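Family 88 glycosyl hydrolase (Bacteroides thetaiotaomicron, PDB 5NOA) probably hydrolyses the unsaturated uronic acid ends that polysaccharide lyases leave on complex plant glycans such as gum arabic. Local coordinates at residues 259-264 with 311-316; 252-257 with 305-310. One frame throughout, in Å; residues are numbered along the deposited sequence.

Contact 1 of 2, residues 259-264 with 311-316; sequences TLAKSV and AHYQPV
Tyr313 reaches across from helix 310-328 with its phenol pointed at the backbone of Ala261 and Lys262. Its CG lies anti to the carbonyl carbon (chi1 -69°), which carries the ring toward helix 250-266. The ring meets that helix edge-on: the carbonyl O of Ala261 sits near the ring plane, 3.5 Å from Tyr313 CE1, and Lys262 N is also near that plane. The hydroxyl is wedged in tightly, with Tyr313 OH 3.1 Å from Lys262 CA. Lys262 N is just as close, but the angle is too poor for a hydrogen bond. Ala261 CB packs 4.0 Å from Tyr313 CZ, while the Lys262 side chain crosses the tyrosine at about a right angle, its CB 3.4 Å from Tyr313 OH. These helices belong to the all-helical six-hairpin, or (α/α)6, barrel of this family, and Leu299 and Val303 of helix 289-304 pack against Ala261 and Tyr313 respectively. His312 covers one face of the Tyr313 ring, its CD2 3.5 Å above the plane and over the centre. In the plane of the imidazole, at its edge, a water lies 2.9 Å from His312 NE2 and donates to Lys262 O at 2.8 Å, bridging the two helices. Lys262 NZ stands 4.8 Å from His312 NE2, close enough that a charged lysine would probably disfavour protonation of the imidazole.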
ATOM      1  N   THR A 259       0.927   8.196 -15.280  1.00  8.68           N
ATOM      2  CA  THR A 259      -0.402   8.801 -15.493  1.00 11.01           C
ATOM      3  C   THR A 259      -1.140   8.959 -14.163  1.00  9.43           C
ATOM      4  O   THR A 259      -1.735  10.004 -13.857  1.00 10.41           O
ATOM      5  CB  THR A 259      -1.270   8.022 -16.506  1.00 12.18           C
ATOM      6  OG1 THR A 259      -1.683   6.691 -16.054  1.00 15.54           O
ATOM      7  CG2 THR A 259      -0.617   7.972 -17.821  1.00 13.62           C
ATOM      8  N   LEU A 260      -1.068   7.922 -13.354  1.00  8.51           N
ATOM      9  CA  LEU A 260      -1.725   7.961 -12.043  1.00  8.31           C
ATOM     10  C   LEU A 260      -1.099   9.030 -11.153  1.00  7.45           C
ATOM     11  O   LEU A 260      -1.808   9.813 -10.518  1.00  8.30           O
ATOM     12  CB  LEU A 260      -1.620   6.587 -11.396  1.00  9.00           C
ATOM     13  CG  LEU A 260      -2.281   6.408 -10.057  1.00 10.05           C
ATOM     14  CD1 LEU A 260      -3.758   6.692 -10.122  1.00 11.96           C
ATOM     15  CD2 LEU A 260      -2.007   5.029  -9.481  1.00 11.29           C
ATOM     16  N   ALA A 261       0.228   9.098 -11.155  1.00  7.37           N
ATOM     17  CA  ALA A 261       0.876  10.139 -10.352  1.00  7.65           C
ATOM     18  C   ALA A 261       0.438  11.542 -10.721  1.00  7.72           C
ATOM     19  O   ALA A 261       0.185  12.399  -9.859  1.00  8.18           O
ATOM     20  CB  ALA A 261       2.392  10.041 -10.488  1.00  7.30           C
ATOM     21  N   LYS A 262       0.313  11.774 -12.023  1.00  7.90           N
ATOM     22  CA  LYS A 262      -0.052  13.109 -12.477  1.00  8.55           C
ATOM     23  C   LYS A 262      -1.429  13.500 -12.030  1.00  8.13           C
ATOM     24  O   LYS A 262      -1.659  14.625 -11.550  1.00  8.68           O
ATOM     25  CB  LYS A 262       0.090  13.175 -14.011  1.00 10.12           C
ATOM     26  CG  LYS A 262      -0.000  14.555 -14.626  1.00 13.00           C
ATOM     27  CD  LYS A 262       0.294  14.524 -16.143  1.00 18.63           C
ATOM     28  CE  LYS A 262      -0.056  15.823 -16.849  1.00 26.61           C
ATOM     29  NZ  LYS A 262       0.687  16.998 -16.362  1.00 34.42           N
ATOM     30  N   SER A 263      -2.350  12.553 -12.144  1.00  7.93           N
ATOM     31  CA  SER A 263      -3.733  12.830 -11.725  1.00  8.12           C
ATOM     32  C   SER A 263      -3.867  12.948 -10.206  1.00  7.70           C
ATOM     33  O   SER A 263      -4.625  13.771  -9.701  1.00  8.45           O
ATOM     34  CB  SER A 263      -4.650  11.749 -12.249  1.00  9.54           C
ATOM     35  OG  SER A 263      -4.742  11.838 -13.643  1.00 13.74           O
ATOM     36  N   VAL A 264      -3.109  12.146  -9.484  1.00  7.75           N
ATOM     37  CA  VAL A 264      -3.041  12.260  -8.027  1.00  7.97           C
ATOM     38  C   VAL A 264      -2.545  13.636  -7.628  1.00  7.39           C
ATOM     39  O   VAL A 264      -3.164  14.333  -6.817  1.00  8.46           O
ATOM     40  CB  VAL A 264      -2.162  11.144  -7.426  1.00  8.13           C
ATOM     41  CG1 VAL A 264      -1.806  11.427  -5.963  1.00  9.11           C
ATOM     42  CG2 VAL A 264      -2.864   9.809  -7.522  1.00  8.35           C
ATOM     43  N   ALA A 311      10.911  18.341 -10.252  1.00 16.45           N
ATOM     44  CA  ALA A 311      10.446  19.722 -10.106  1.00 18.57           C
ATOM     45  C   ALA A 311       8.922  19.802 -10.007  1.00 17.30           C
ATOM     46  O   ALA A 311       8.393  20.649  -9.297  1.00 19.14           O
ATOM     47  CB  ALA A 311      10.950  20.586 -11.254  1.00 21.73           C
ATOM     48  N   HIS A 312       8.221  18.941 -10.742  1.00 15.77           N
ATOM     49  CA  HIS A 312       6.767  18.954 -10.771  1.00 14.99           C
ATOM     50  C   HIS A 312       6.216  18.381  -9.459  1.00 12.40           C
ATOM     51  O   HIS A 312       5.280  18.938  -8.875  1.00 14.97           O
ATOM     52  CB  HIS A 312       6.233  18.129 -11.954  1.00 15.65           C
ATOM     53  CG  HIS A 312       4.737  18.123 -12.094  1.00 15.26           C
ATOM     54  ND1 HIS A 312       4.038  19.057 -12.831  1.00 19.26           N
ATOM     55  CD2 HIS A 312       3.816  17.259 -11.611  1.00 17.57           C
ATOM     56  CE1 HIS A 312       2.748  18.773 -12.772  1.00 19.40           C
ATOM     57  NE2 HIS A 312       2.589  17.683 -12.040  1.00 18.40           N
ATOM     58  N   TYR A 313       6.776  17.277  -8.985  1.00 10.58           N
ATOM     59  CA  TYR A 313       6.164  16.524  -7.888  1.00 10.35           C
ATOM     60  C   TYR A 313       6.692  16.923  -6.527  1.00  9.85           C
ATOM     61  O   TYR A 313       5.973  16.738  -5.547  1.00 10.37           O
ATOM     62  CB  TYR A 313       6.284  15.026  -8.098  1.00 10.24           C
ATOM     63  CG  TYR A 313       5.437  14.548  -9.241  1.00  9.00           C
ATOM     64  CD1 TYR A 313       4.071  14.363  -9.070  1.00  9.70           C
ATOM     65  CD2 TYR A 313       5.962  14.264 -10.493  1.00  9.67           C
ATOM     66  CE1 TYR A 313       3.281  13.906 -10.101  1.00 10.72           C
ATOM     67  CE2 TYR A 313       5.180  13.814 -11.535  1.00 10.26           C
ATOM     68  CZ  TYR A 313       3.811  13.647 -11.344  1.00 10.39           C
ATOM     69  OH  TYR A 313       3.023  13.208 -12.344  1.00 11.84           O
ATOM     70  N   GLN A 314       7.934  17.380  -6.410  1.00 10.20           N
ATOM     71  CA  GLN A 314       8.451  17.657  -5.065  1.00 10.68           C
ATOM     72  C   GLN A 314       7.590  18.654  -4.276  1.00 10.93           C
ATOM     73  O   GLN A 314       7.337  18.427  -3.091  1.00 10.74           O
ATOM     74  CB  GLN A 314       9.917  18.098  -5.083  1.00 11.02           C
ATOM     75  CG  GLN A 314      10.571  17.901  -3.728  1.00 10.20           C
ATOM     76  CD  GLN A 314      10.603  16.464  -3.253  1.00 10.52           C
ATOM     77  OE1 GLN A 314      11.048  15.581  -3.983  1.00 11.94           O
ATOM     78  NE2 GLN A 314      10.164  16.222  -2.019  1.00 11.29           N
ATOM     79  N   PRO A 315       7.063  19.721  -4.908  1.00 11.27           N
ATOM     80  CA  PRO A 315       6.227  20.630  -4.128  1.00 12.43           C
ATOM     81  C   PRO A 315       4.950  19.987  -3.577  1.00 11.24           C
ATOM     82  O   PRO A 315       4.493  20.345  -2.496  1.00 11.44           O
ATOM     83  CB  PRO A 315       5.903  21.748  -5.124  1.00 13.58           C
ATOM     84  CG  PRO A 315       7.059  21.761  -6.051  1.00 13.21           C
ATOM     85  CD  PRO A 315       7.390  20.311  -6.219  1.00 12.43           C
ATOM     86  N   VAL A 316       4.394  19.045  -4.312  1.00 10.06           N
ATOM     87  CA  VAL A 316       3.210  18.311  -3.865  1.00  9.83           C
ATOM     88  C   VAL A 316       3.585  17.481  -2.647  1.00  9.01           C
ATOM     89  O   VAL A 316       2.853  17.445  -1.635  1.00  8.87           O
ATOM     90  CB  VAL A 316       2.698  17.446  -5.021  1.00 10.46           C
ATOM     91  CG1 VAL A 316       1.606  16.499  -4.577  1.00 10.29           C
ATOM     92  CG2 VAL A 316       2.225  18.373  -6.165  1.00 12.87           C
TER
HETATM   93  O   HOH W   1      -0.174  16.984 -11.909  1.00 17.05           O

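Contact 2 of 2, residues 252-257 with 305-310; sequences EYIDRF and NGFLDS
Phe307 and Leu308, in the turn between helices 289-304 and 310-328, close against Ile254 and Phe257 of helix 250-266. The turn starts where Asn305 leaves the helical conformation, its ND2 hydrogen-bonded back to Trp301 O. Gly306 follows with a positive phi of 83°, and the chain then swings round to present Phe307. The Phe307 side chain crosses that of Ile254 at about a right angle. Its CE1 is 3.6 Å from Ile254 CD1 and 3.8 Å from Ile254 CG1, while Ile254 CG2 comes no nearer than 4.1 Å, to Phe307 CD1. The base of the same side chain serves a second neighbour: Phe307 CB lies near the plane of the Phe257 ring, at its edge, 4.1 Å from CE2. Such a short connection, packed by apolar side chains onto a neighbouring helix, joins consecutive helices of the (α/α)6 barrel. The carbonyl of Phe307 takes a hydrogen bond from Arg258 NE, adding a polar tie to the apolar packing. Next comes Leu308, which approaches the Phe257 ring obliquely, with CG 3.8 Å from Phe257 CE2. Both of its branches touch that atom too, CD1 at 3.9 Å and CD2 at 4.1 Å. Phe257 meets them because its CG is anti to the backbone N (chi1 -177°), sending the ring out from the helix; Leu233, Leu236 and Leu240 of helix 226-242 pack on it as well. At Asp309 the chain turns into helix 310-328, and this residue is the N-cap, its OD1 accepting a hydrogen bond from His312 N.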
ATOM      1  N   GLU A 252       4.829  -0.607 -19.611  1.00 10.72           N
ATOM      2  CA  GLU A 252       3.408  -0.413 -19.318  1.00 12.11           C
ATOM      3  C   GLU A 252       3.185   0.015 -17.884  1.00 10.78           C
ATOM      4  O   GLU A 252       2.356   0.897 -17.602  1.00 11.38           O
ATOM      5  CB  GLU A 252       2.602  -1.668 -19.594  1.00 12.93           C
ATOM      6  CG  GLU A 252       2.581  -2.091 -21.053  1.00 15.06           C
ATOM      7  CD  GLU A 252       1.852  -3.399 -21.290  1.00 17.86           C
ATOM      8  OE1 GLU A 252       0.799  -3.615 -20.672  1.00 18.83           O
ATOM      9  OE2 GLU A 252       2.346  -4.194 -22.100  1.00 26.59           O
ATOM     10  N   TYR A 253       3.927  -0.596 -16.958  1.00 10.45           N
ATOM     11  CA  TYR A 253       3.800  -0.230 -15.551  1.00  9.12           C
ATOM     12  C   TYR A 253       4.288   1.168 -15.292  1.00  8.47           C
ATOM     13  O   TYR A 253       3.658   1.933 -14.556  1.00  9.35           O
ATOM     14  CB  TYR A 253       4.539  -1.194 -14.635  1.00  9.57           C
ATOM     15  CG  TYR A 253       4.217  -2.643 -14.863  1.00  9.41           C
ATOM     16  CD1 TYR A 253       2.941  -3.082 -15.227  1.00 12.56           C
ATOM     17  CD2 TYR A 253       5.187  -3.581 -14.789  1.00  9.71           C
ATOM     18  CE1 TYR A 253       2.685  -4.428 -15.456  1.00 12.47           C
ATOM     19  CE2 TYR A 253       4.949  -4.924 -14.990  1.00 10.83           C
ATOM     20  CZ  TYR A 253       3.678  -5.344 -15.316  1.00  9.97           C
ATOM     21  OH  TYR A 253       3.412  -6.677 -15.508  1.00 11.48           O
ATOM     22  N   ILE A 254       5.415   1.539 -15.920  1.00  8.22           N
ATOM     23  CA  ILE A 254       5.941   2.880 -15.775  1.00  8.47           C
ATOM     24  C   ILE A 254       4.939   3.884 -16.304  1.00  8.54           C
ATOM     25  O   ILE A 254       4.679   4.926 -15.657  1.00  9.26           O
ATOM     26  CB  ILE A 254       7.294   3.024 -16.510  1.00  9.36           C
ATOM     27  CG1 ILE A 254       8.367   2.135 -15.832  1.00  9.55           C
ATOM     28  CG2 ILE A 254       7.706   4.482 -16.627  1.00  9.90           C
ATOM     29  CD1 ILE A 254       9.648   2.021 -16.600  1.00 10.11           C
ATOM     30  N   ASP A 255       4.390   3.588 -17.477  1.00  9.20           N
ATOM     31  CA  ASP A 255       3.449   4.512 -18.110  1.00  9.95           C
ATOM     32  C   ASP A 255       2.230   4.750 -17.220  1.00  9.25           C
ATOM     33  O   ASP A 255       1.781   5.880 -17.051  1.00  9.75           O
ATOM     34  CB  ASP A 255       3.005   4.017 -19.494  1.00 12.40           C
ATOM     35  CG  ASP A 255       4.078   4.170 -20.581  1.00 15.29           C
ATOM     36  OD1 ASP A 255       5.117   4.798 -20.321  1.00 19.15           O
ATOM     37  OD2 ASP A 255       3.871   3.613 -21.688  1.00 21.69           O
ATOM     38  N   ARG A 256       1.697   3.674 -16.646  1.00  8.39           N
ATOM     39  CA  ARG A 256       0.552   3.829 -15.756  1.00  8.90           C
ATOM     40  C   ARG A 256       0.913   4.543 -14.465  1.00  8.40           C
ATOM     41  O   ARG A 256       0.139   5.345 -13.955  1.00  9.43           O
ATOM     42  CB  ARG A 256      -0.093   2.476 -15.450  1.00  9.90           C
ATOM     43  CG  ARG A 256      -1.300   2.532 -14.540  1.00 11.03           C
ATOM     44  CD  ARG A 256      -2.487   3.324 -15.037  1.00 12.61           C
ATOM     45  NE  ARG A 256      -3.124   2.640 -16.145  1.00 13.68           N
ATOM     46  CZ  ARG A 256      -3.110   3.033 -17.401  1.00 15.52           C
ATOM     47  NH1 ARG A 256      -2.437   4.142 -17.801  1.00 16.82           N
ATOM     48  NH2 ARG A 256      -3.715   2.280 -18.298  1.00 15.46           N
ATOM     49  N   PHE A 257       2.063   4.220 -13.908  1.00  7.99           N
ATOM     50  CA  PHE A 257       2.531   4.927 -12.718  1.00  7.53           C
ATOM     51  C   PHE A 257       2.602   6.433 -12.976  1.00  7.58           C
ATOM     52  O   PHE A 257       2.147   7.207 -12.157  1.00  8.16           O
ATOM     53  CB  PHE A 257       3.884   4.363 -12.323  1.00  7.68           C
ATOM     54  CG  PHE A 257       4.459   4.932 -11.075  1.00  7.56           C
ATOM     55  CD1 PHE A 257       3.894   4.703  -9.849  1.00  8.30           C
ATOM     56  CD2 PHE A 257       5.658   5.602 -11.107  1.00  9.69           C
ATOM     57  CE1 PHE A 257       4.466   5.184  -8.677  1.00  9.17           C
ATOM     58  CE2 PHE A 257       6.223   6.098  -9.949  1.00 11.08           C
ATOM     59  CZ  PHE A 257       5.622   5.894  -8.742  1.00 10.14           C
ATOM     60  N   ASN A 305      13.374   7.539  -7.625  1.00  8.05           N
ATOM     61  CA  ASN A 305      13.798   6.408  -8.419  1.00  8.86           C
ATOM     62  C   ASN A 305      13.680   6.666  -9.901  1.00 10.01           C
ATOM     63  O   ASN A 305      13.811   5.747 -10.681  1.00 12.38           O
ATOM     64  CB  ASN A 305      13.120   5.130  -7.955  1.00  9.12           C
ATOM     65  CG  ASN A 305      13.599   4.714  -6.603  1.00  9.33           C
ATOM     66  OD1 ASN A 305      14.532   3.916  -6.497  1.00 12.23           O
ATOM     67  ND2 ASN A 305      12.998   5.270  -5.552  1.00  8.74           N
ATOM     68  N   GLY A 306      13.511   7.925 -10.278  1.00 10.34           N
ATOM     69  CA  GLY A 306      13.736   8.345 -11.634  1.00 11.20           C
ATOM     70  C   GLY A 306      12.604   8.138 -12.601  1.00 11.07           C
ATOM     71  O   GLY A 306      12.802   8.179 -13.804  1.00 12.65           O
ATOM     72  N   PHE A 307      11.417   7.937 -12.066  1.00 10.51           N
ATOM     73  CA  PHE A 307      10.225   7.777 -12.893  1.00 10.27           C
ATOM     74  C   PHE A 307       9.346   8.991 -12.987  1.00 10.83           C
ATOM     75  O   PHE A 307       8.565   9.097 -13.939  1.00 13.95           O
ATOM     76  CB  PHE A 307       9.435   6.580 -12.392  1.00 10.94           C
ATOM     77  CG  PHE A 307      10.200   5.311 -12.471  1.00 10.71           C
ATOM     78  CD1 PHE A 307      10.502   4.753 -13.703  1.00 13.24           C
ATOM     79  CD2 PHE A 307      10.671   4.699 -11.333  1.00 11.51           C
ATOM     80  CE1 PHE A 307      11.240   3.597 -13.785  1.00 14.85           C
ATOM     81  CE2 PHE A 307      11.422   3.540 -11.407  1.00 13.82           C
ATOM     82  CZ  PHE A 307      11.699   2.987 -12.634  1.00 14.36           C
ATOM     83  N   LEU A 308       9.444   9.889 -12.011  1.00 10.72           N
ATOM     84  CA  LEU A 308       8.595  11.071 -11.921  1.00 10.69           C
ATOM     85  C   LEU A 308       9.413  12.329 -11.920  1.00 11.05           C
ATOM     86  O   LEU A 308      10.523  12.332 -11.401  1.00 14.52           O
ATOM     87  CB  LEU A 308       7.722  11.044 -10.633  1.00 10.61           C
ATOM     88  CG  LEU A 308       6.791   9.851 -10.508  1.00 10.41           C
ATOM     89  CD1 LEU A 308       6.035   9.969  -9.194  1.00 10.25           C
ATOM     90  CD2 LEU A 308       5.833   9.746 -11.684  1.00 10.87           C
ATOM     91  N   ASP A 309       8.855  13.381 -12.487  1.00 10.58           N
ATOM     92  CA  ASP A 309       9.531  14.664 -12.659  1.00 11.32           C
ATOM     93  C   ASP A 309       9.765  15.348 -11.303  1.00 10.76           C
ATOM     94  O   ASP A 309       8.823  15.751 -10.637  1.00 11.96           O
ATOM     95  CB  ASP A 309       8.646  15.512 -13.575  1.00 12.79           C
ATOM     96  CG  ASP A 309       9.212  16.887 -13.941  1.00 16.07           C
ATOM     97  OD1 ASP A 309       9.806  17.550 -13.095  1.00 19.19           O
ATOM     98  OD2 ASP A 309       8.963  17.316 -15.096  1.00 18.20           O
ATOM     99  N   SER A 310      11.017  15.494 -10.885  1.00 13.48           N
ATOM    100  CA  SER A 310      11.331  16.078  -9.564  1.00 15.27           C
ATOM    101  C   SER A 310      10.710  17.424  -9.305  1.00 15.10           C
ATOM    102  O   SER A 310      10.122  17.671  -8.257  1.00 17.01           O
ATOM    103  CB  SER A 310      12.836  16.209  -9.389  1.00 20.28           C
ATOM    104  OG  SER A 310      13.410  14.930  -9.462  1.00 27.34           O
TER

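How the contacts relate
Helix 250-266 is common to both contacts: contact 2 uses its first turns and contact 1 the turns that follow, so their centres lie about 10 Å apart. Along the chain the segments alternate, 252-257, 259-264, 305-310 and 311-316, and the turn and the start of helix 310-328 meet the shared helix in that same order. The two contacts also touch directly through Leu308, whose CD2 is 3.7 Å from Ala261 CB and whose CB is 3.7 Å from Tyr313 CD2. Together they form one continuous seam, their centres about 17 and 18 Å from the chain's centre, joining helix 250-266 to the passage from helix 289-304 into helix 310-328.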